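Local atomic coordinates of CdiI (Burkholderia pseudomallei 1026a, PDB entry 4G6V), a protein that binds the CdiA-CT tRNase toxin as its immunity protein and probably neutralises it in contact-dependent growth inhibition. Residues B[29-34]-B[80-85]. Residues are numbered along the deposited sequence; the frame is centred on the assembly and turned at random.
Sequences ELFEGK and KILVDG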
loop_
_atom_site.group_PDB
_atom_site.type_symbol
_atom_site.label_atom_id
_atom_site.label_comp_id
_atom_site.label_asym_id
_atom_site.label_seq_id
_atom_site.Cartn_x
_atom_site.Cartn_y
_atom_site.Cartn_z
ATOM N N GLU B 29 -4.023 20.301 5.015
ATOM C CA GLU B 29 -4.239 19.542 6.241
ATOM C C GLU B 29 -3.921 18.066 6.009
ATOM O O GLU B 29 -3.045 17.489 6.671
ATOM C CB GLU B 29 -5.667 19.717 6.761
ATOM C CG GLU B 29 -6.759 19.180 5.842
ATOM C CD GLU B 29 -7.227 20.202 4.807
ATOM O OE1 GLU B 29 -8.354 20.028 4.268
ATOM O OE2 GLU B 29 -6.470 21.174 4.539
ATOM N N LEU B 30 -4.612 17.471 5.042
ATOM C CA LEU B 30 -4.429 16.064 4.729
ATOM C C LEU B 30 -3.055 15.777 4.132
ATOM O O LEU B 30 -2.381 14.813 4.486
ATOM C CB LEU B 30 -5.497 15.638 3.736
ATOM C CG LEU B 30 -6.939 15.923 4.134
ATOM C CD1 LEU B 30 -7.799 15.817 2.900
ATOM C CD2 LEU B 30 -7.416 14.959 5.260
ATOM N N PHE B 31 -2.634 16.633 3.220
ATOM C CA PHE B 31 -1.542 16.263 2.340
ATOM C C PHE B 31 -0.153 16.745 2.769
ATOM O O PHE B 31 0.849 16.480 2.091
ATOM C CB PHE B 31 -1.900 16.673 0.921
ATOM C CG PHE B 31 -3.132 16.001 0.398
ATOM C CD1 PHE B 31 -3.258 14.623 0.454
ATOM C CD2 PHE B 31 -4.167 16.743 -0.144
ATOM C CE1 PHE B 31 -4.382 13.992 -0.035
ATOM C CE2 PHE B 31 -5.294 16.123 -0.637
ATOM C CZ PHE B 31 -5.403 14.744 -0.578
ATOM N N GLU B 32 -0.085 17.427 3.907
ATOM C CA GLU B 32 1.208 17.636 4.560
ATOM C C GLU B 32 1.288 16.747 5.804
ATOM O O GLU B 32 0.930 17.192 6.903
ATOM C CB GLU B 32 1.402 19.106 4.922
ATOM N N GLY B 33 1.714 15.490 5.631
ATOM C CA GLY B 33 1.875 14.582 6.772
ATOM C C GLY B 33 0.878 13.438 7.002
ATOM O O GLY B 33 1.288 12.276 7.124
ATOM N N LYS B 34 -0.416 13.756 7.095
ATOM C CA LYS B 34 -1.459 12.733 7.281
ATOM C C LYS B 34 -1.529 11.737 6.104
ATOM O O LYS B 34 -1.598 10.522 6.299
ATOM C CB LYS B 34 -2.838 13.394 7.536
ATOM N N LYS B 80 -12.660 11.252 -2.510
ATOM C CA LYS B 80 -13.573 12.207 -3.131
ATOM C C LYS B 80 -12.840 13.496 -3.539
ATOM O O LYS B 80 -13.010 13.976 -4.655
ATOM C CB LYS B 80 -14.750 12.490 -2.195
ATOM C CG LYS B 80 -15.532 13.712 -2.567
ATOM C CD LYS B 80 -15.935 14.508 -1.336
ATOM C CE LYS B 80 -15.817 16.017 -1.584
ATOM N NZ LYS B 80 -16.649 16.497 -2.731
ATOM N N ILE B 81 -12.007 14.031 -2.643
ATOM C CA ILE B 81 -11.194 15.217 -2.926
ATOM C C ILE B 81 -10.361 15.024 -4.197
ATOM O O ILE B 81 -10.141 15.969 -4.975
ATOM C CB ILE B 81 -10.267 15.552 -1.724
ATOM C CG1 ILE B 81 -11.059 16.231 -0.607
ATOM C CG2 ILE B 81 -9.104 16.445 -2.124
ATOM C CD1 ILE B 81 -10.285 16.360 0.702
ATOM N N LEU B 82 -9.904 13.793 -4.405
ATOM C CA LEU B 82 -9.099 13.471 -5.581
ATOM C C LEU B 82 -9.947 13.406 -6.877
ATOM O O LEU B 82 -9.593 13.994 -7.881
ATOM C CB LEU B 82 -8.269 12.194 -5.350
ATOM C CG LEU B 82 -7.138 12.212 -4.297
ATOM C CD1 LEU B 82 -6.395 10.883 -4.262
ATOM C CD2 LEU B 82 -6.124 13.359 -4.514
ATOM N N VAL B 83 -11.074 12.711 -6.838
ATOM C CA VAL B 83 -12.010 12.670 -7.968
ATOM C C VAL B 83 -12.381 14.093 -8.439
ATOM O O VAL B 83 -12.566 14.348 -9.642
ATOM C CB VAL B 83 -13.325 11.898 -7.576
ATOM C CG1 VAL B 83 -14.401 12.042 -8.648
ATOM C CG2 VAL B 83 -13.069 10.422 -7.266
ATOM N N ASP B 84 -12.486 15.014 -7.482
ATOM C CA ASP B 84 -12.943 16.377 -7.751
ATOM C C ASP B 84 -11.826 17.297 -8.252
ATOM O O ASP B 84 -12.097 18.258 -8.965
ATOM C CB ASP B 84 -13.620 16.979 -6.513
ATOM N N GLY B 85 -10.580 17.009 -7.879
ATOM C CA GLY B 85 -9.465 17.839 -8.298
ATOM C C GLY B 85 -8.822 17.339 -9.580
ATOM O O GLY B 85 -7.738 17.774 -9.967
#
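Two helices of this alpha+beta immunity protein, the short helix 28-34 and the last turn of helix 75-84, meet through an apolar contact in which L30 and F31 touch I81 and L82. The helices themselves stand well apart: the short segments' axes come no closer than 13.3 Å, at an angle of 117°, and even the nearest alpha carbons, CA of L30 and CA of I81, are 10.3 Å from each other. Side chains have to bridge that distance. L30 and I81 do it tip to tip, CD1 of L30 reaching CD1 of I81 at 3.4 Å. In I81 the first torsion (-77°) sets CG1 anti to the carbonyl carbon, and the extended second torsion carries CD1 out to the leucine, while the CG2 branch is left for the phenylalanine. That methyl comes in at the edge of the F31 ring, near its plane, with CG2 of I81 4.1 Å from CE2 of F31. The far corner of the same ring, CZ of F31, meets CD2 of L82 at 4.2 Å, an oblique approach. Within the same helix, CB of L30 lies over one face of the F31 ring, 4.0 Å above the plane and over its centre. L82 also touches I93 on strand 91-95, which ties the cluster to the central antiparallel sheet, and L30 and I81 extend it to L74 and H27 respectively. All four touching side chains are buried and purely hydrocarbon, and no polar bond links the two segments. The join therefore rests on dispersion and on the exclusion of water from these four side chains, with I81 touching both L30 and F31.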